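HydG protein (PDB 4RTB) probably acts as a radical S-adenosylmethionine lyase that makes the CO and CN ligands during maturation of [FeFe]-hydrogenase, using a [4Fe-4S] cluster. Local coordinates at residues A[191-196]-A[202-207]; A[233-238]-A[244-249]; A[237-242]-A[273-278]. All blocks are in the same frame, centred on the assembly; numbering follows the deposited sequence.

Contact 1 of 3, residues A[191-196]-A[202-207]; sequences KGYERL and GTYQLF. With SAM (S-adenosylmethionine), chain B.
The hydroxyl of Tyr-204 is gripped twice: its OH lies 2.6 Å from the OH of Tyr-193, a hydrogen bond in which either could donate, and is also bonded to the backbone O of Ile-185. Tyr-193 OH has a second partner in the backbone N of Leu-188, so both buried phenols are tied to the loop that leads into helix 190-197. The rings form a T-shaped pair, centroids 5.0 Å apart and planes at 64°, with Tyr-193 turning its edge to a face of Tyr-204; CE1 of Tyr-193 comes within 3.5 Å of CZ of Tyr-204. In the parallel sheet of the radical SAM domain, Tyr-204 leaves strand 204-205 toward helix 190-197, an outward-facing residue packed under that helix; chi1 of 166°, CG anti to the backbone N, carries the ring there. Leu-196 CD2 adds a looser touch, 4.1 Å from Tyr-204 CD2. With a leucine in place of Tyr-204, Tyr-193 OH and Ile-185 O would probably each lose a bonding partner in the interior. Farther along segment 202-207, Phe-207 and Leu-206 line the S-adenosylmethionine pocket, Phe-207 beside the ribose hydroxyls and Leu-206 CD2 3.9 Å from the carboxylate oxygen OXT.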
loop_
_atom_site.group_PDB
_atom_site.type_symbol
_atom_site.label_atom_id
_atom_site.label_comp_id
_atom_site.label_asym_id
_atom_site.label_seq_id
_atom_site.Cartn_x
_atom_site.Cartn_y
_atom_site.Cartn_z
ATOM N N LYS A 191 -2.166 20.366 -14.788
ATOM C CA LYS A 191 -0.878 21.015 -14.986
ATOM C C LYS A 191 0.118 20.531 -13.944
ATOM O O LYS A 191 1.291 20.306 -14.246
ATOM C CB LYS A 191 -1.022 22.539 -14.915
ATOM C CG LYS A 191 0.251 23.308 -15.241
ATOM N N GLY A 192 -0.365 20.373 -12.717
ATOM C CA GLY A 192 0.464 19.898 -11.629
ATOM C C GLY A 192 0.963 18.485 -11.849
ATOM O O GLY A 192 2.121 18.177 -11.574
ATOM N N TYR A 193 0.083 17.622 -12.345
ATOM C CA TYR A 193 0.465 16.250 -12.647
ATOM C C TYR A 193 1.398 16.201 -13.852
ATOM O O TYR A 193 2.282 15.347 -13.921
ATOM C CB TYR A 193 -0.773 15.387 -12.884
ATOM C CG TYR A 193 -1.544 15.079 -11.622
ATOM C CD1 TYR A 193 -0.886 14.689 -10.464
ATOM C CD2 TYR A 193 -2.926 15.189 -11.585
ATOM C CE1 TYR A 193 -1.583 14.406 -9.305
ATOM C CE2 TYR A 193 -3.632 14.910 -10.431
ATOM C CZ TYR A 193 -2.957 14.519 -9.294
ATOM O OH TYR A 193 -3.656 14.242 -8.143
ATOM N N GLU A 194 1.203 17.117 -14.797
ATOM C CA GLU A 194 2.140 17.258 -15.907
ATOM C C GLU A 194 3.512 17.669 -15.387
ATOM O O GLU A 194 4.539 17.283 -15.945
ATOM C CB GLU A 194 1.637 18.276 -16.929
ATOM C CG GLU A 194 0.714 17.692 -17.986
ATOM N N ARG A 195 3.523 18.455 -14.316
ATOM C CA ARG A 195 4.773 18.868 -13.694
ATOM C C ARG A 195 5.408 17.691 -12.967
ATOM O O ARG A 195 6.630 17.540 -12.966
ATOM C CB ARG A 195 4.544 20.037 -12.726
ATOM C CG ARG A 195 4.253 21.372 -13.408
ATOM C CD ARG A 195 3.985 22.486 -12.399
ATOM N NE ARG A 195 5.170 22.835 -11.620
ATOM C CZ ARG A 195 5.175 23.709 -10.617
ATOM N NH1 ARG A 195 6.301 23.967 -9.962
ATOM N NH2 ARG A 195 4.054 24.325 -10.264
ATOM N N LEU A 196 4.571 16.851 -12.365
ATOM C CA LEU A 196 5.056 15.729 -11.570
ATOM C C LEU A 196 5.629 14.619 -12.449
ATOM O O LEU A 196 6.636 14.005 -12.098
ATOM C CB LEU A 196 3.936 15.174 -10.688
ATOM C CG LEU A 196 4.408 14.335 -9.498
ATOM C CD1 LEU A 196 5.283 15.174 -8.578
ATOM C CD2 LEU A 196 3.230 13.747 -8.737
ATOM N N GLY A 202 7.945 7.042 -9.652
ATOM C CA GLY A 202 7.436 5.722 -9.962
ATOM C C GLY A 202 5.923 5.682 -9.919
ATOM O O GLY A 202 5.258 5.696 -10.957
ATOM N N THR A 203 5.379 5.645 -8.708
ATOM C CA THR A 203 3.941 5.525 -8.515
ATOM C C THR A 203 3.393 6.696 -7.715
ATOM O O THR A 203 3.985 7.118 -6.721
ATOM C CB THR A 203 3.579 4.207 -7.798
ATOM O OG1 THR A 203 4.093 3.097 -8.545
ATOM C CG2 THR A 203 2.069 4.064 -7.659
ATOM N N TYR A 204 2.259 7.221 -8.161
ATOM C CA TYR A 204 1.575 8.288 -7.450
ATOM C C TYR A 204 0.414 7.725 -6.639
ATOM O O TYR A 204 -0.573 7.253 -7.201
ATOM C CB TYR A 204 1.082 9.348 -8.433
ATOM C CG TYR A 204 0.093 10.318 -7.837
ATOM C CD1 TYR A 204 -1.245 10.287 -8.205
ATOM C CD2 TYR A 204 0.496 11.256 -6.897
ATOM C CE1 TYR A 204 -2.153 11.168 -7.659
ATOM C CE2 TYR A 204 -0.405 12.141 -6.344
ATOM C CZ TYR A 204 -1.729 12.094 -6.729
ATOM O OH TYR A 204 -2.630 12.976 -6.180
ATOM N N GLN A 205 0.540 7.770 -5.316
ATOM C CA GLN A 205 -0.481 7.203 -4.441
ATOM C C GLN A 205 -1.397 8.264 -3.843
ATOM O O GLN A 205 -0.939 9.197 -3.182
ATOM C CB GLN A 205 0.172 6.392 -3.322
ATOM C CG GLN A 205 0.468 4.957 -3.715
ATOM C CD GLN A 205 1.527 4.318 -2.843
ATOM O OE1 GLN A 205 1.714 4.700 -1.688
ATOM N NE2 GLN A 205 2.238 3.343 -3.401
ATOM N N LEU A 206 -2.694 8.108 -4.080
ATOM C CA LEU A 206 -3.693 8.998 -3.504
ATOM C C LEU A 206 -4.836 8.174 -2.923
ATOM O O LEU A 206 -5.554 7.490 -3.654
ATOM C CB LEU A 206 -4.213 9.982 -4.555
ATOM C CG LEU A 206 -4.778 11.317 -4.060
ATOM C CD1 LEU A 206 -6.212 11.188 -3.565
ATOM C CD2 LEU A 206 -3.882 11.907 -2.981
ATOM N N PHE A 207 -5.000 8.238 -1.606
ATOM C CA PHE A 207 -6.033 7.457 -0.940
ATOM C C PHE A 207 -7.333 8.252 -0.883
ATOM O O PHE A 207 -7.337 9.421 -0.508
ATOM C CB PHE A 207 -5.600 7.053 0.477
ATOM C CG PHE A 207 -4.224 6.441 0.555
ATOM C CD1 PHE A 207 -3.667 5.785 -0.532
ATOM C CD2 PHE A 207 -3.490 6.520 1.728
ATOM C CE1 PHE A 207 -2.404 5.232 -0.453
ATOM C CE2 PHE A 207 -2.228 5.967 1.814
ATOM C CZ PHE A 207 -1.685 5.320 0.724
HETATM N N SAM B . -1.528 14.594 2.888
HETATM C CA SAM B . -1.834 13.678 1.789
HETATM C C SAM B . -3.256 13.130 1.829
HETATM O O SAM B . -4.027 13.384 2.749
HETATM O OXT SAM B . -3.666 12.410 0.922
HETATM C CB SAM B . -0.861 12.500 1.757
HETATM C CG SAM B . -0.128 12.167 3.056
HETATM S SD SAM B . -1.102 11.546 4.450
HETATM C CE SAM B . 0.110 11.851 5.739
HETATM C "C5'" SAM B . -0.771 9.772 4.366
HETATM C "C4'" SAM B . -1.941 8.874 4.760
HETATM O "O4'" SAM B . -1.952 8.533 6.137
HETATM C "C3'" SAM B . -3.286 9.534 4.500
HETATM O "O3'" SAM B . -3.709 9.287 3.181
HETATM C "C2'" SAM B . -4.201 8.876 5.512
HETATM O "O2'" SAM B . -5.037 7.939 4.881
HETATM C "C1'" SAM B . -3.272 8.136 6.459
HETATM N N9 SAM B . -3.638 8.486 7.838
HETATM C C8 SAM B . -3.807 9.749 8.337
HETATM N N7 SAM B . -4.150 9.656 9.639
HETATM C C5 SAM B . -4.215 8.349 9.975
HETATM C C6 SAM B . -4.521 7.705 11.164
HETATM N N6 SAM B . -4.826 8.412 12.248
HETATM N N1 SAM B . -4.508 6.327 11.214
HETATM C C2 SAM B . -4.191 5.598 10.086
HETATM N N3 SAM B . -3.887 6.245 8.907
HETATM C C4 SAM B . -3.898 7.600 8.852
#

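Contact 2 of 3, residues A[233-238]-A[244-249]; sequences NAVERA and DDIGIG
Val-235 and Ile-246 meet at a slant, each side chain leaving its backbone toward the other segment, so that one methyl of the valine settles against the branched chain of the isoleucine. That methyl, CG1, lies 3.7 Å from Ile-246 CB and 3.7 Å from Ile-246 CD1, touching the side chain both at its root and at its end. The reach of CD1 follows from the torsions: CG1 of Ile-246 sits between the backbone N and the carbonyl carbon (chi1 61°), and the chain then runs on extended, which carries CD1 to 4.0 Å from Val-235 CB. The other branch, CG2, also grazes Val-235 CG1 and reaches on to the next turn, where Ala-238 CB stands 4.4 Å away. One isoleucine therefore spans two successive turns on one side of helix 234-240. The contact joins this helix to the strand that follows it, 246-249, the helix lying outside its strand in the beta/alpha (TIM-type) barrel of radical SAM enzymes; His-267 of helix 257-275 also touches Val-235. All three side chains are buried and purely aliphatic. The helix is thus held against its strand by apolar packing, with no polar bond between the two segments to fix its direction.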
loop_
_atom_site.group_PDB
_atom_site.type_symbol
_atom_site.label_atom_id
_atom_site.label_comp_id
_atom_site.label_asym_id
_atom_site.label_seq_id
_atom_site.Cartn_x
_atom_site.Cartn_y
_atom_site.Cartn_z
ATOM N N ASN A 233 -11.633 11.939 -8.462
ATOM C CA ASN A 233 -11.086 11.830 -9.812
ATOM C C ASN A 233 -9.710 12.477 -9.945
ATOM O O ASN A 233 -9.337 12.949 -11.019
ATOM C CB ASN A 233 -12.047 12.425 -10.851
ATOM C CG ASN A 233 -12.751 13.671 -10.362
ATOM O OD1 ASN A 233 -12.116 14.676 -10.050
ATOM N ND2 ASN A 233 -14.079 13.619 -10.320
ATOM N N ALA A 234 -8.954 12.481 -8.851
ATOM C CA ALA A 234 -7.581 12.975 -8.865
ATOM C C ALA A 234 -6.684 12.031 -9.653
ATOM O O ALA A 234 -5.829 12.464 -10.432
ATOM C CB ALA A 234 -7.056 13.143 -7.447
ATOM N N VAL A 235 -6.887 10.735 -9.438
ATOM C CA VAL A 235 -6.120 9.715 -10.136
ATOM C C VAL A 235 -6.420 9.737 -11.631
ATOM O O VAL A 235 -5.549 9.440 -12.440
ATOM C CB VAL A 235 -6.399 8.308 -9.571
ATOM C CG1 VAL A 235 -5.215 7.826 -8.751
ATOM C CG2 VAL A 235 -7.671 8.317 -8.728
ATOM N N GLU A 236 -7.652 10.091 -11.993
ATOM C CA GLU A 236 -8.011 10.262 -13.398
ATOM C C GLU A 236 -7.145 11.332 -14.043
ATOM O O GLU A 236 -6.567 11.125 -15.112
ATOM C CB GLU A 236 -9.483 10.634 -13.538
ATOM C CG GLU A 236 -10.341 9.539 -14.128
ATOM C CD GLU A 236 -11.680 9.438 -13.438
ATOM O OE1 GLU A 236 -12.663 10.012 -13.953
ATOM O OE2 GLU A 236 -11.742 8.789 -12.373
ATOM N N ARG A 237 -7.061 12.480 -13.380
ATOM C CA ARG A 237 -6.224 13.569 -13.851
ATOM C C ARG A 237 -4.763 13.142 -13.907
ATOM O O ARG A 237 -4.041 13.511 -14.834
ATOM C CB ARG A 237 -6.394 14.798 -12.959
ATOM C CG ARG A 237 -7.701 15.531 -13.200
ATOM C CD ARG A 237 -7.877 16.702 -12.256
ATOM N NE ARG A 237 -8.675 16.349 -11.088
ATOM C CZ ARG A 237 -8.215 16.345 -9.842
ATOM N NH1 ARG A 237 -6.956 16.679 -9.597
ATOM N NH2 ARG A 237 -9.016 16.014 -8.839
ATOM N N ALA A 238 -4.332 12.356 -12.924
ATOM C CA ALA A 238 -2.957 11.872 -12.898
ATOM C C ALA A 238 -2.675 11.004 -14.121
ATOM O O ALA A 238 -1.619 11.115 -14.744
ATOM C CB ALA A 238 -2.689 11.100 -11.620
ATOM N N ASP A 244 1.121 6.679 -15.527
ATOM C CA ASP A 244 0.436 5.404 -15.737
ATOM C C ASP A 244 0.386 4.521 -14.488
ATOM O O ASP A 244 -0.424 3.597 -14.410
ATOM C CB ASP A 244 1.102 4.638 -16.881
ATOM C CG ASP A 244 2.548 5.046 -17.091
ATOM O OD1 ASP A 244 3.107 5.740 -16.213
ATOM O OD2 ASP A 244 3.128 4.671 -18.131
ATOM N N ASP A 245 1.253 4.798 -13.520
ATOM C CA ASP A 245 1.288 4.023 -12.284
ATOM C C ASP A 245 0.671 4.802 -11.127
ATOM O O ASP A 245 1.242 5.786 -10.657
ATOM C CB ASP A 245 2.725 3.625 -11.939
ATOM C CG ASP A 245 3.393 2.837 -13.046
ATOM O OD1 ASP A 245 2.739 1.943 -13.623
ATOM O OD2 ASP A 245 4.573 3.118 -13.341
ATOM N N ILE A 246 -0.494 4.355 -10.670
ATOM C CA ILE A 246 -1.215 5.040 -9.600
ATOM C C ILE A 246 -1.599 4.087 -8.473
ATOM O O ILE A 246 -1.655 2.873 -8.670
ATOM C CB ILE A 246 -2.489 5.715 -10.132
ATOM C CG1 ILE A 246 -3.433 4.665 -10.718
ATOM C CG2 ILE A 246 -2.142 6.768 -11.173
ATOM C CD1 ILE A 246 -4.660 5.241 -11.384
ATOM N N GLY A 247 -1.874 4.641 -7.297
ATOM C CA GLY A 247 -2.243 3.830 -6.152
ATOM C C GLY A 247 -3.497 4.303 -5.442
ATOM O O GLY A 247 -3.581 5.452 -5.011
ATOM N N ILE A 248 -4.477 3.414 -5.318
ATOM C CA ILE A 248 -5.688 3.712 -4.559
ATOM C C ILE A 248 -5.447 3.405 -3.082
ATOM O O ILE A 248 -4.461 2.763 -2.736
ATOM C CB ILE A 248 -6.903 2.896 -5.066
ATOM C CG1 ILE A 248 -6.985 2.916 -6.589
ATOM C CG2 ILE A 248 -8.205 3.438 -4.507
ATOM C CD1 ILE A 248 -8.365 2.543 -7.114
ATOM N N GLY A 249 -6.337 3.882 -2.215
ATOM C CA GLY A 249 -6.324 3.529 -0.810
ATOM C C GLY A 249 -7.634 3.909 -0.147
ATOM O O GLY A 249 -8.337 4.803 -0.615
#

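Contact 3 of 3, residues A[237-242]-A[273-278]; sequences RAIEAG and KKFGIG
Two helices end side by side, with Ile-239 CA and Phe-275 CA 8.3 Å apart, each closed by a glycine of positive phi, Gly-242 in a Schellman motif after helix 234-240 and Gly-276 after helix 257-275, where a side chain would press on the preceding carbonyl O. Between these ends the ring of Phe-275 takes the methyl CG2 of Ile-239 over one face, a CH-pi contact with the carbon 3.8 Å from the centroid and 19° off the ring normal. CG2 leans toward the rim, its nearest ring atom being Phe-275 CD1 at 3.6 Å. With chi1 at -68°, Ile-239 turns CG2, not CG1, to the ring. Glu-240 CG reaches the same ring farther out, 3.7 Å from Phe-275 CE1, and Glu-240 OE1 lies in the ring plane at its edge, 4.0 Å from CE1. The carboxylate stands at 70° to the ring. Lys-274 CG lies over the opposite face. This partly exposed packing lies away from the cluster and S-adenosylmethionine sites and joins the C-terminal ends of two sheet-flanking helices, while on helix 190-197 Tyr-193 touches Arg-237, Ala-238 and Ala-241.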
loop_
_atom_site.group_PDB
_atom_site.type_symbol
_atom_site.label_atom_id
_atom_site.label_comp_id
_atom_site.label_asym_id
_atom_site.label_seq_id
_atom_site.Cartn_x
_atom_site.Cartn_y
_atom_site.Cartn_z
ATOM N N ARG A 237 -7.061 12.480 -13.380
ATOM C CA ARG A 237 -6.224 13.569 -13.851
ATOM C C ARG A 237 -4.763 13.142 -13.907
ATOM O O ARG A 237 -4.041 13.511 -14.834
ATOM C CB ARG A 237 -6.394 14.798 -12.959
ATOM C CG ARG A 237 -7.701 15.531 -13.200
ATOM C CD ARG A 237 -7.877 16.702 -12.256
ATOM N NE ARG A 237 -8.675 16.349 -11.088
ATOM C CZ ARG A 237 -8.215 16.345 -9.842
ATOM N NH1 ARG A 237 -6.956 16.679 -9.597
ATOM N NH2 ARG A 237 -9.016 16.014 -8.839
ATOM N N ALA A 238 -4.332 12.356 -12.924
ATOM C CA ALA A 238 -2.957 11.872 -12.898
ATOM C C ALA A 238 -2.675 11.004 -14.121
ATOM O O ALA A 238 -1.619 11.115 -14.744
ATOM C CB ALA A 238 -2.689 11.100 -11.620
ATOM N N ILE A 239 -3.636 10.151 -14.462
ATOM C CA ILE A 239 -3.533 9.287 -15.629
ATOM C C ILE A 239 -3.469 10.100 -16.917
ATOM O O ILE A 239 -2.537 9.950 -17.708
ATOM C CB ILE A 239 -4.720 8.306 -15.717
ATOM C CG1 ILE A 239 -4.662 7.286 -14.580
ATOM C CG2 ILE A 239 -4.713 7.581 -17.052
ATOM C CD1 ILE A 239 -3.533 6.292 -14.712
ATOM N N GLU A 240 -4.454 10.970 -17.116
ATOM C CA GLU A 240 -4.565 11.715 -18.367
ATOM C C GLU A 240 -3.417 12.706 -18.550
ATOM O O GLU A 240 -3.191 13.207 -19.652
ATOM C CB GLU A 240 -5.914 12.434 -18.435
ATOM C CG GLU A 240 -7.103 11.490 -18.286
ATOM C CD GLU A 240 -8.417 12.110 -18.724
ATOM O OE1 GLU A 240 -8.969 11.661 -19.752
ATOM O OE2 GLU A 240 -8.900 13.037 -18.039
ATOM N N ALA A 241 -2.682 12.970 -17.473
ATOM C CA ALA A 241 -1.535 13.868 -17.530
ATOM C C ALA A 241 -0.235 13.129 -17.847
ATOM O O ALA A 241 0.832 13.739 -17.914
ATOM C CB ALA A 241 -1.398 14.627 -16.228
ATOM N N GLY A 242 -0.322 11.814 -18.033
ATOM C CA GLY A 242 0.823 11.040 -18.482
ATOM C C GLY A 242 1.381 10.039 -17.487
ATOM O O GLY A 242 2.301 9.284 -17.813
ATOM N N LYS A 273 -11.890 -0.241 -16.770
ATOM C CA LYS A 273 -12.820 -0.077 -17.883
ATOM C C LYS A 273 -12.549 1.197 -18.684
ATOM O O LYS A 273 -12.684 1.208 -19.909
ATOM C CB LYS A 273 -14.263 -0.071 -17.372
ATOM N N LYS A 274 -12.158 2.264 -17.993
ATOM C CA LYS A 274 -12.026 3.573 -18.625
ATOM C C LYS A 274 -10.710 3.758 -19.378
ATOM O O LYS A 274 -10.703 4.254 -20.504
ATOM C CB LYS A 274 -12.176 4.683 -17.581
ATOM C CG LYS A 274 -12.187 6.093 -18.160
ATOM N N PHE A 275 -9.597 3.369 -18.762
ATOM C CA PHE A 275 -8.291 3.640 -19.361
ATOM C C PHE A 275 -7.579 2.390 -19.869
ATOM O O PHE A 275 -6.522 2.487 -20.495
ATOM C CB PHE A 275 -7.395 4.368 -18.359
ATOM C CG PHE A 275 -7.943 5.691 -17.913
ATOM C CD1 PHE A 275 -7.831 6.809 -18.722
ATOM C CD2 PHE A 275 -8.573 5.816 -16.686
ATOM C CE1 PHE A 275 -8.336 8.029 -18.317
ATOM C CE2 PHE A 275 -9.081 7.032 -16.274
ATOM C CZ PHE A 275 -8.961 8.140 -17.092
ATOM N N GLY A 276 -8.153 1.221 -19.600
ATOM C CA GLY A 276 -7.557 -0.029 -20.035
ATOM C C GLY A 276 -6.479 -0.515 -19.086
ATOM O O GLY A 276 -5.992 -1.641 -19.207
ATOM N N ILE A 277 -6.097 0.340 -18.143
ATOM C CA ILE A 277 -5.144 -0.050 -17.117
ATOM C C ILE A 277 -5.737 0.197 -15.732
ATOM O O ILE A 277 -6.331 1.247 -15.464
ATOM C CB ILE A 277 -3.786 0.697 -17.272
ATOM C CG1 ILE A 277 -2.704 0.021 -16.424
ATOM C CG2 ILE A 277 -3.916 2.188 -16.944
ATOM C CD1 ILE A 277 -2.438 -1.424 -16.812
ATOM N N GLY A 278 -5.604 -0.798 -14.865
ATOM C CA GLY A 278 -6.075 -0.673 -13.502
ATOM C C GLY A 278 -5.009 -0.043 -12.633
ATOM O O GLY A 278 -3.907 0.240 -13.104
#

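Contact 1 comes first along the chain; contacts 2 and 3 both start from helix 234-240, where they share Arg-237 and Ala-238. All lie in the beta/alpha barrel, on one side of the chain's centre. Centres lie about 8 Å apart for contacts 1 and 2, about 7 Å for 2 and 3, and about 12 Å for 1 and 3. Strands 204-205 and 246-249 are sheet neighbours, probably bonded through Tyr-204 O and Gly-247 N, 2.9 Å apart. Helix 234-240 packs against helix 190-197, strand 246-249 and helix 257-275, so the packing runs from contact 1, whose segment 202-207 carries Leu-206 and Phe-207 of the S-adenosylmethionine pocket, out to the surface at contact 3.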